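Long-range contacts in transcriptional regulator, AraC family (Pseudomonas putida, PDB 3GRA), which probably acts as a sequence-specific DNA-binding transcription factor, the crystallised part being its DJ-1/PfpI-family domain rather than the AraC-type helix-turn-helix region: residues F16-F21 with S53-E58; V8-L13 with V23-L28; T42-D47 with V60-S65. One frame throughout, in Å; residues are numbered along the deposited sequence.

Contact 1. Residues F16-F21 with S53-E58; sequences FSMASF and SDLGLE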
loop_
_atom_site.group_PDB
_atom_site.type_symbol
_atom_site.label_atom_id
_atom_site.label_comp_id
_atom_site.label_asym_id
_atom_site.label_seq_id
_atom_site.Cartn_x
_atom_site.Cartn_y
_atom_site.Cartn_z
ATOM N N PHE A 16 -7.030 -5.821 3.978
ATOM C CA PHE A 16 -6.375 -4.739 4.705
ATOM C C PHE A 16 -6.190 -3.517 3.802
ATOM O O PHE A 16 -5.933 -3.648 2.600
ATOM C CB PHE A 16 -5.005 -5.210 5.204
ATOM C CG PHE A 16 -3.981 -5.405 4.101
ATOM C CD1 PHE A 16 -3.141 -4.360 3.721
ATOM C CD2 PHE A 16 -3.842 -6.639 3.467
ATOM C CE1 PHE A 16 -2.173 -4.540 2.733
ATOM C CE2 PHE A 16 -2.878 -6.836 2.477
ATOM C CZ PHE A 16 -2.036 -5.784 2.105
ATOM N N SER A 17 -6.341 -2.334 4.382
ATOM C CA SER A 17 -6.146 -1.100 3.632
ATOM C C SER A 17 -4.701 -1.091 3.107
ATOM O O SER A 17 -3.748 -1.005 3.882
ATOM C CB SER A 17 -6.382 0.089 4.554
ATOM O OG SER A 17 -5.938 1.276 3.936
HETATM N N MSE A 18 -4.523 -1.196 1.798
HETATM C CA MSE A 18 -3.162 -1.227 1.258
HETATM C C MSE A 18 -2.435 0.106 1.394
HETATM O O MSE A 18 -1.221 0.145 1.623
HETATM C CB MSE A 18 -3.167 -1.638 -0.224
HETATM C CG MSE A 18 -1.786 -1.596 -0.865
HETATM SE SE MSE A 18 -0.712 -2.957 -0.388
HETATM C CE MSE A 18 -1.074 -4.028 -1.774
ATOM N N ALA A 19 -3.193 1.186 1.241
ATOM C CA ALA A 19 -2.669 2.540 1.332
ATOM C C ALA A 19 -2.214 2.853 2.762
ATOM O O ALA A 19 -1.250 3.593 2.965
ATOM C CB ALA A 19 -3.738 3.539 0.889
ATOM N N SER A 20 -2.921 2.299 3.745
ATOM C CA SER A 20 -2.548 2.526 5.128
ATOM C C SER A 20 -1.216 1.828 5.370
ATOM O O SER A 20 -0.270 2.404 5.913
ATOM C CB SER A 20 -3.609 1.956 6.082
ATOM O OG SER A 20 -4.770 2.751 6.072
ATOM N N PHE A 21 -1.147 0.579 4.938
ATOM C CA PHE A 21 0.060 -0.205 5.129
ATOM C C PHE A 21 1.290 0.320 4.381
ATOM O O PHE A 21 2.366 0.431 4.962
ATOM C CB PHE A 21 -0.190 -1.656 4.735
ATOM C CG PHE A 21 1.016 -2.532 4.890
ATOM C CD1 PHE A 21 1.632 -2.676 6.131
ATOM C CD2 PHE A 21 1.546 -3.200 3.798
ATOM C CE1 PHE A 21 2.754 -3.469 6.271
ATOM C CE2 PHE A 21 2.674 -4.000 3.930
ATOM C CZ PHE A 21 3.280 -4.136 5.161
ATOM N N SER A 53 -5.234 -7.745 -0.276
ATOM C CA SER A 53 -5.485 -6.373 0.157
ATOM C C SER A 53 -6.790 -5.872 -0.473
ATOM O O SER A 53 -7.383 -6.549 -1.323
ATOM C CB SER A 53 -4.355 -5.461 -0.290
ATOM O OG SER A 53 -4.404 -5.312 -1.691
ATOM N N ASP A 54 -7.199 -4.673 -0.066
ATOM C CA ASP A 54 -8.426 -4.062 -0.531
ATOM C C ASP A 54 -8.338 -3.630 -1.983
ATOM O O ASP A 54 -9.306 -3.149 -2.559
ATOM C CB ASP A 54 -8.786 -2.872 0.367
ATOM C CG ASP A 54 -7.768 -1.730 0.287
ATOM O OD1 ASP A 54 -6.565 -1.988 0.063
ATOM O OD2 ASP A 54 -8.177 -0.572 0.482
ATOM N N LEU A 55 -7.164 -3.804 -2.561
ATOM C CA LEU A 55 -6.927 -3.445 -3.945
ATOM C C LEU A 55 -6.932 -4.682 -4.856
ATOM O O LEU A 55 -6.650 -4.577 -6.036
ATOM C CB LEU A 55 -5.577 -2.729 -4.070
ATOM C CG LEU A 55 -5.358 -1.345 -3.444
ATOM C CD1 LEU A 55 -3.935 -0.860 -3.780
ATOM C CD2 LEU A 55 -6.379 -0.354 -3.979
ATOM N N GLY A 56 -7.238 -5.853 -4.302
ATOM C CA GLY A 56 -7.248 -7.063 -5.104
ATOM C C GLY A 56 -5.881 -7.713 -5.232
ATOM O O GLY A 56 -5.763 -8.839 -5.722
ATOM N N LEU A 57 -4.845 -7.004 -4.792
ATOM C CA LEU A 57 -3.484 -7.514 -4.848
ATOM C C LEU A 57 -3.116 -8.314 -3.603
ATOM O O LEU A 57 -3.580 -8.023 -2.503
ATOM C CB LEU A 57 -2.491 -6.360 -4.986
ATOM C CG LEU A 57 -2.232 -5.672 -6.330
ATOM C CD1 LEU A 57 -3.411 -5.795 -7.285
ATOM C CD2 LEU A 57 -1.916 -4.220 -6.036
ATOM N N GLU A 58 -2.267 -9.316 -3.794
ATOM C CA GLU A 58 -1.797 -10.139 -2.701
ATOM C C GLU A 58 -0.339 -9.786 -2.410
ATOM O O GLU A 58 0.446 -9.569 -3.330
ATOM C CB GLU A 58 -1.889 -11.617 -3.071
ATOM C CG GLU A 58 -3.294 -12.121 -3.345
ATOM C CD GLU A 58 -3.332 -13.628 -3.517
ATOM O OE1 GLU A 58 -2.606 -14.149 -4.383
ATOM O OE2 GLU A 58 -4.090 -14.294 -2.781
HETATM O O HOH W 1 -5.840 1.045 -0.239
#
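One face of the Phe16 ring receives Ser53 CB, which sits over the rim nearest CZ. Ser53 CB is 3.3 Å from Phe16 CZ, and the line from CB to the ring centre lies 26° off the ring normal, which makes this a CH-pi contact. The second flat group, the carboxylate of Asp54, is met from above its plane: Met18 N donates to Asp54 OD1 over 2.8 Å, from 44° out of that plane. The backbone N of the same aspartate donates to Phe16 O (3.1 Å). A chi1 of 65° brings Asp54 OD1 round to the side of its own backbone N, where the N-H meets Phe16 O while OD1 meets Met18 N at the helix start. Its other oxygen, OD2, accepts from an ordered water that in turn takes the N-H of Ala19 at 3.0 Å from Ala19 N. A carboxylate beside the first-turn amides would probably be stabilised by the helix N terminus. With alanine in place of Asp54, the Met18 N-H would probably lose this acceptor and the water one of its partners, weakening the hold of the turn on the helix start. Beyond the polar link, selenomethionine Met18 crosses Leu55 at about a right angle, its CG 3.7 Å from Leu55 CD1. Ser53 OG fixes the turn itself, accepting from Leu55 N at 3.3 Å and donating to Leu57 O at 2.9 Å. Leu59 lies against Phe16 and Met18, and Thr22 of the second subunit packs on Met18. The geometry is that of an ST turn within a type I beta turn, Ser53 to Gly56, in the hairpin connection between strands 50-52 and 58-60, docked on a helix N terminus at which Ser17 holds the N-cap position.

Contact 2. Residues V8-L13 with V23-L28; sequences VDFILL and VAMDVL. With EDO (1,2-ethanediol), chain C.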
loop_
_atom_site.group_PDB
_atom_site.type_symbol
_atom_site.label_atom_id
_atom_site.label_comp_id
_atom_site.label_asym_id
_atom_site.label_seq_id
_atom_site.Cartn_x
_atom_site.Cartn_y
_atom_site.Cartn_z
ATOM N N VAL A 8 9.428 -3.552 14.193
ATOM C CA VAL A 8 7.977 -3.478 14.083
ATOM C C VAL A 8 7.408 -4.401 13.004
ATOM O O VAL A 8 7.801 -4.341 11.845
ATOM C CB VAL A 8 7.514 -2.035 13.807
ATOM C CG1 VAL A 8 8.239 -1.494 12.592
ATOM C CG2 VAL A 8 5.992 -1.992 13.589
ATOM N N ASP A 9 6.476 -5.259 13.404
ATOM C CA ASP A 9 5.824 -6.190 12.483
ATOM C C ASP A 9 4.359 -5.802 12.263
ATOM O O ASP A 9 3.693 -5.287 13.159
ATOM C CB ASP A 9 5.901 -7.620 13.009
ATOM C CG ASP A 9 7.208 -8.310 12.655
ATOM O OD1 ASP A 9 8.052 -7.691 11.964
ATOM O OD2 ASP A 9 7.381 -9.479 13.066
ATOM N N PHE A 10 3.863 -6.085 11.063
ATOM C CA PHE A 10 2.504 -5.748 10.690
ATOM C C PHE A 10 1.676 -6.976 10.357
ATOM O O PHE A 10 1.985 -7.698 9.410
ATOM C CB PHE A 10 2.521 -4.831 9.462
ATOM C CG PHE A 10 3.246 -3.529 9.672
ATOM C CD1 PHE A 10 2.556 -2.389 10.060
ATOM C CD2 PHE A 10 4.623 -3.438 9.444
ATOM C CE1 PHE A 10 3.221 -1.167 10.216
ATOM C CE2 PHE A 10 5.300 -2.226 9.597
ATOM C CZ PHE A 10 4.597 -1.089 9.982
ATOM N N ILE A 11 0.618 -7.217 11.122
ATOM C CA ILE A 11 -0.249 -8.349 10.832
ATOM C C ILE A 11 -1.248 -7.892 9.774
ATOM O O ILE A 11 -2.092 -7.030 10.034
ATOM C CB ILE A 11 -1.013 -8.832 12.089
ATOM C CG1 ILE A 11 -0.022 -9.343 13.139
ATOM C CG2 ILE A 11 -1.953 -9.977 11.714
ATOM C CD1 ILE A 11 -0.654 -9.668 14.451
ATOM N N LEU A 12 -1.142 -8.454 8.574
ATOM C CA LEU A 12 -2.040 -8.073 7.485
ATOM C C LEU A 12 -3.247 -8.990 7.465
ATOM O O LEU A 12 -3.110 -10.190 7.236
ATOM C CB LEU A 12 -1.318 -8.155 6.135
ATOM C CG LEU A 12 0.041 -7.448 5.982
ATOM C CD1 LEU A 12 0.528 -7.646 4.553
ATOM C CD2 LEU A 12 -0.085 -5.940 6.292
ATOM N N LEU A 13 -4.416 -8.424 7.738
ATOM C CA LEU A 13 -5.662 -9.171 7.741
ATOM C C LEU A 13 -6.260 -9.111 6.337
ATOM O O LEU A 13 -5.908 -8.235 5.535
ATOM C CB LEU A 13 -6.646 -8.562 8.748
ATOM C CG LEU A 13 -6.203 -8.456 10.215
ATOM C CD1 LEU A 13 -7.345 -7.904 11.056
ATOM C CD2 LEU A 13 -5.784 -9.823 10.721
ATOM N N VAL A 23 1.886 3.386 3.159
ATOM C CA VAL A 23 2.374 4.684 3.586
ATOM C C VAL A 23 3.132 4.550 4.919
ATOM O O VAL A 23 4.174 5.173 5.114
ATOM C CB VAL A 23 1.227 5.713 3.724
ATOM C CG1 VAL A 23 0.328 5.351 4.891
ATOM C CG2 VAL A 23 1.817 7.104 3.910
ATOM N N ALA A 24 2.621 3.732 5.835
ATOM C CA ALA A 24 3.317 3.553 7.100
ATOM C C ALA A 24 4.720 2.995 6.831
ATOM O O ALA A 24 5.695 3.469 7.408
ATOM C CB ALA A 24 2.548 2.614 8.008
HETATM N N MSE A 25 4.805 1.998 5.947
HETATM C CA MSE A 25 6.079 1.371 5.588
HETATM C C MSE A 25 7.023 2.365 4.926
HETATM O O MSE A 25 8.229 2.335 5.151
HETATM C CB MSE A 25 5.861 0.185 4.634
HETATM C CG MSE A 25 5.443 -1.124 5.293
HETATM SE SE MSE A 25 6.759 -1.942 6.214
HETATM C CE MSE A 25 7.732 -2.636 4.894
ATOM N N ASP A 26 6.468 3.229 4.093
ATOM C CA ASP A 26 7.266 4.227 3.415
ATOM C C ASP A 26 8.030 5.023 4.488
ATOM O O ASP A 26 9.253 5.171 4.414
ATOM C CB ASP A 26 6.357 5.150 2.610
ATOM C CG ASP A 26 6.945 5.516 1.264
ATOM O OD1 ASP A 26 8.114 5.147 1.003
ATOM O OD2 ASP A 26 6.239 6.173 0.469
ATOM N N VAL A 27 7.300 5.504 5.491
ATOM C CA VAL A 27 7.889 6.263 6.582
ATOM C C VAL A 27 9.056 5.534 7.245
ATOM O O VAL A 27 10.106 6.122 7.478
ATOM C CB VAL A 27 6.840 6.580 7.679
ATOM C CG1 VAL A 27 7.502 7.304 8.840
ATOM C CG2 VAL A 27 5.707 7.417 7.095
ATOM N N LEU A 28 8.866 4.252 7.553
ATOM C CA LEU A 28 9.910 3.470 8.201
ATOM C C LEU A 28 11.082 3.155 7.263
ATOM O O LEU A 28 12.225 3.059 7.703
ATOM C CB LEU A 28 9.314 2.175 8.765
ATOM C CG LEU A 28 8.104 2.351 9.695
ATOM C CD1 LEU A 28 7.616 0.985 10.140
ATOM C CD2 LEU A 28 8.467 3.215 10.900
HETATM C C1 EDO C . -5.054 -12.801 8.149
HETATM O O1 EDO C . -3.687 -12.491 8.394
HETATM C C2 EDO C . -5.215 -13.477 6.761
HETATM O O2 EDO C . -3.930 -13.616 6.104
#
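Leu28 CD1 meets Phe10 at the edge of its ring, in the ring plane and 3.7 Å from CZ; the two side chains reach each other from opposite directions. The same methyl also touches Val8 CG1, 3.5 Å away, so one leucine branch bridges two residues of strand 6-12. Selenomethionine Met25 makes a Met-aromatic contact from an oblique direction: its SE is 3.7 Å from Phe10 CE2 and 4.6 Å from the ring centroid, 48° off the normal. The Met25 torsions chi1 (-81°) and chi2 (-72°) put the selenium beside that ring carbon. Ala24 CB is a more distant neighbour, 4.4 Å from Phe10 CE1. Hydrogen bonds are absent across this interface, and the five touching side chains are all buried.

A second shell packs round these groups. Phe21, one helical turn before Met25, meets the Phe10 ring edge-to-face, while Val76 and Cys78 of strand 74-78 also pack on Phe10. Phe41 touches both Met25 and Leu28, and Leu57 of the second subunit reaches Met25. At the C-terminal end of the strand, a 1,2-ethanediol, probably a crystallisation additive, donates through O1 to Leu12 O at 2.6 Å.

The short axes of strand 8-12 and helix 23-28 approach to 11.3 Å and run 167° apart, nearly antiparallel. A helix laid back along its strand in this way, before the chain enters parallel strand 39-45, is the first half of a beta-alpha-beta crossover, the building unit of the alpha/beta fold of the DJ-1/PfpI family.

Contact 3. Residues T42-D47 with V60-S65; sequences TPLSLD and VATELS. With EDO (1,2-ethanediol), chain C.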
loop_
_atom_site.group_PDB
_atom_site.type_symbol
_atom_site.label_atom_id
_atom_site.label_comp_id
_atom_site.label_asym_id
_atom_site.label_seq_id
_atom_site.Cartn_x
_atom_site.Cartn_y
_atom_site.Cartn_z
ATOM N N THR A 42 8.484 -6.570 9.210
ATOM C CA THR A 42 8.077 -7.750 8.455
ATOM C C THR A 42 6.561 -7.892 8.310
ATOM O O THR A 42 5.814 -7.760 9.278
ATOM C CB THR A 42 8.556 -9.043 9.132
ATOM O OG1 THR A 42 9.908 -8.888 9.567
ATOM C CG2 THR A 42 8.486 -10.204 8.157
ATOM N N PRO A 43 6.087 -8.139 7.084
ATOM C CA PRO A 43 4.644 -8.299 6.916
ATOM C C PRO A 43 4.330 -9.712 7.434
ATOM O O PRO A 43 5.059 -10.665 7.132
ATOM C CB PRO A 43 4.450 -8.153 5.407
ATOM C CG PRO A 43 5.750 -8.675 4.837
ATOM C CD PRO A 43 6.796 -8.154 5.793
ATOM N N LEU A 44 3.277 -9.829 8.237
ATOM C CA LEU A 44 2.890 -11.107 8.813
ATOM C C LEU A 44 1.450 -11.522 8.476
ATOM O O LEU A 44 0.564 -10.685 8.328
ATOM C CB LEU A 44 3.047 -11.069 10.343
ATOM C CG LEU A 44 4.404 -10.810 11.019
ATOM C CD1 LEU A 44 4.178 -10.845 12.536
ATOM C CD2 LEU A 44 5.444 -11.851 10.622
ATOM N N SER A 45 1.236 -12.828 8.356
ATOM C CA SER A 45 -0.079 -13.391 8.056
ATOM C C SER A 45 -0.432 -14.419 9.109
ATOM O O SER A 45 0.417 -15.205 9.523
ATOM C CB SER A 45 -0.081 -14.083 6.695
ATOM O OG SER A 45 -1.214 -14.940 6.577
ATOM N N LEU A 46 -1.686 -14.410 9.541
ATOM C CA LEU A 46 -2.148 -15.358 10.538
ATOM C C LEU A 46 -2.215 -16.754 9.935
ATOM O O LEU A 46 -1.848 -17.730 10.585
ATOM C CB LEU A 46 -3.514 -14.929 11.075
ATOM C CG LEU A 46 -3.464 -13.586 11.817
ATOM C CD1 LEU A 46 -4.812 -13.253 12.406
ATOM C CD2 LEU A 46 -2.410 -13.663 12.925
ATOM N N ASP A 47 -2.683 -16.859 8.697
ATOM C CA ASP A 47 -2.726 -18.157 8.036
ATOM C C ASP A 47 -2.331 -18.035 6.570
ATOM O O ASP A 47 -3.104 -17.557 5.744
ATOM C CB ASP A 47 -4.112 -18.815 8.166
ATOM C CG ASP A 47 -5.181 -18.120 7.344
ATOM O OD1 ASP A 47 -5.839 -17.191 7.872
ATOM O OD2 ASP A 47 -5.356 -18.502 6.161
ATOM N N VAL A 60 3.257 -10.926 -0.310
ATOM C CA VAL A 60 3.878 -12.074 0.315
ATOM C C VAL A 60 4.154 -11.673 1.764
ATOM O O VAL A 60 4.566 -10.543 2.042
ATOM C CB VAL A 60 5.202 -12.469 -0.387
ATOM C CG1 VAL A 60 5.831 -13.679 0.325
ATOM C CG2 VAL A 60 4.927 -12.805 -1.869
ATOM N N ALA A 61 3.894 -12.591 2.688
ATOM C CA ALA A 61 4.103 -12.325 4.098
ATOM C C ALA A 61 4.576 -13.572 4.809
ATOM O O ALA A 61 4.389 -14.682 4.322
ATOM C CB ALA A 61 2.809 -11.824 4.727
ATOM N N THR A 62 5.209 -13.381 5.958
ATOM C CA THR A 62 5.682 -14.502 6.752
ATOM C C THR A 62 4.513 -14.985 7.606
ATOM O O THR A 62 3.718 -14.179 8.099
ATOM C CB THR A 62 6.821 -14.085 7.704
ATOM O OG1 THR A 62 7.938 -13.612 6.950
ATOM C CG2 THR A 62 7.256 -15.269 8.564
ATOM N N GLU A 63 4.394 -16.296 7.767
ATOM C CA GLU A 63 3.338 -16.837 8.592
ATOM C C GLU A 63 3.740 -16.509 10.022
ATOM O O GLU A 63 4.853 -16.807 10.455
ATOM C CB GLU A 63 3.207 -18.350 8.388
ATOM C CG GLU A 63 2.173 -19.009 9.293
ATOM C CD GLU A 63 1.356 -20.081 8.581
ATOM O OE1 GLU A 63 1.930 -20.826 7.759
ATOM O OE2 GLU A 63 0.137 -20.187 8.848
ATOM N N LEU A 64 2.832 -15.880 10.752
ATOM C CA LEU A 64 3.113 -15.484 12.120
ATOM C C LEU A 64 3.476 -16.666 13.010
ATOM O O LEU A 64 2.865 -17.732 12.948
ATOM C CB LEU A 64 1.912 -14.729 12.696
ATOM C CG LEU A 64 2.144 -13.954 13.995
ATOM C CD1 LEU A 64 1.232 -12.734 14.030
ATOM C CD2 LEU A 64 1.903 -14.859 15.194
ATOM N N SER A 65 4.504 -16.463 13.820
ATOM C CA SER A 65 4.971 -17.476 14.745
ATOM C C SER A 65 4.850 -16.850 16.112
ATOM O O SER A 65 5.453 -15.804 16.375
ATOM C CB SER A 65 6.432 -17.832 14.469
ATOM O OG SER A 65 6.956 -18.615 15.525
HETATM C C1 EDO C . -5.054 -12.801 8.149
HETATM O O1 EDO C . -3.687 -12.491 8.394
HETATM C C2 EDO C . -5.215 -13.477 6.761
HETATM O O2 EDO C . -3.930 -13.616 6.104
#
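Backbone hydrogen bonds pair Leu44 with Thr62 and Ser45 with Glu63 in parallel register. Thr62 N donates to Pro43 O at 3.0 Å, Ser45 N to Thr62 O at 2.8 Å, and Leu64 N to Ser45 O at 2.8 Å, the last almost straight at 174°. A CA-H...O contact from Leu44 CA to Thr62 O, 3.3 Å, gives that carbonyl a second, weaker partner.

Apolar contacts fall mainly on the face bearing Leu44 and Thr62, whose side chains lie alongside each other. Leu44 CD1 reaches Leu64 CD1 at 3.8 Å, crossing at a slant, and Leu46 CD2 approaches the same methyl at 3.9 Å. The chi1 of Leu64, -166°, places CG opposite its backbone N and brings CD1 to both leucines; Ile11 of strand 6-12 backs Leu46 and Leu64. Near the start of the pairing, Pro43 CB packs on Ala61 CB.

Polar groups collect at the other end. A 1,2-ethanediol, probably an additive, accepts from Leu46 N through O1 (3.0 Å), and its O2 shares a hydrogen bond with Ser45 OG. Glu63 OE2 makes a weak bond to Gly48 N.

This is a short parallel pairing at the edge of the mixed sheet: strand 62-63 is the outermost on its side within the chain, and its connection from strand 39-45 contains the antiparallel pair 50-52 and 58-60 but no helix.

How the contacts relate
Contacts 1 and 2 are buried and both use helix 18-34: contact 1 joins the helix start and the residues leading into it to a turn through hydrogen bonds, a CH-pi contact and some apolar packing, whereas contact 2 lays later turns on the sheet by apolar and selenium-aromatic packing alone. Contact 3, partly buried at the sheet edge, relies on backbone pairing. The centre of contact 2 is about 7 Å from the centre of the chain, those of contacts 1 and 3 about 14 Å. Phe21 CE1 comes to 3.4 Å from Phe10 CG, joining contacts 1 and 2, while strands 6-12 and 39-45, sheet neighbours, join contacts 2 and 3. All three also touch the second subunit.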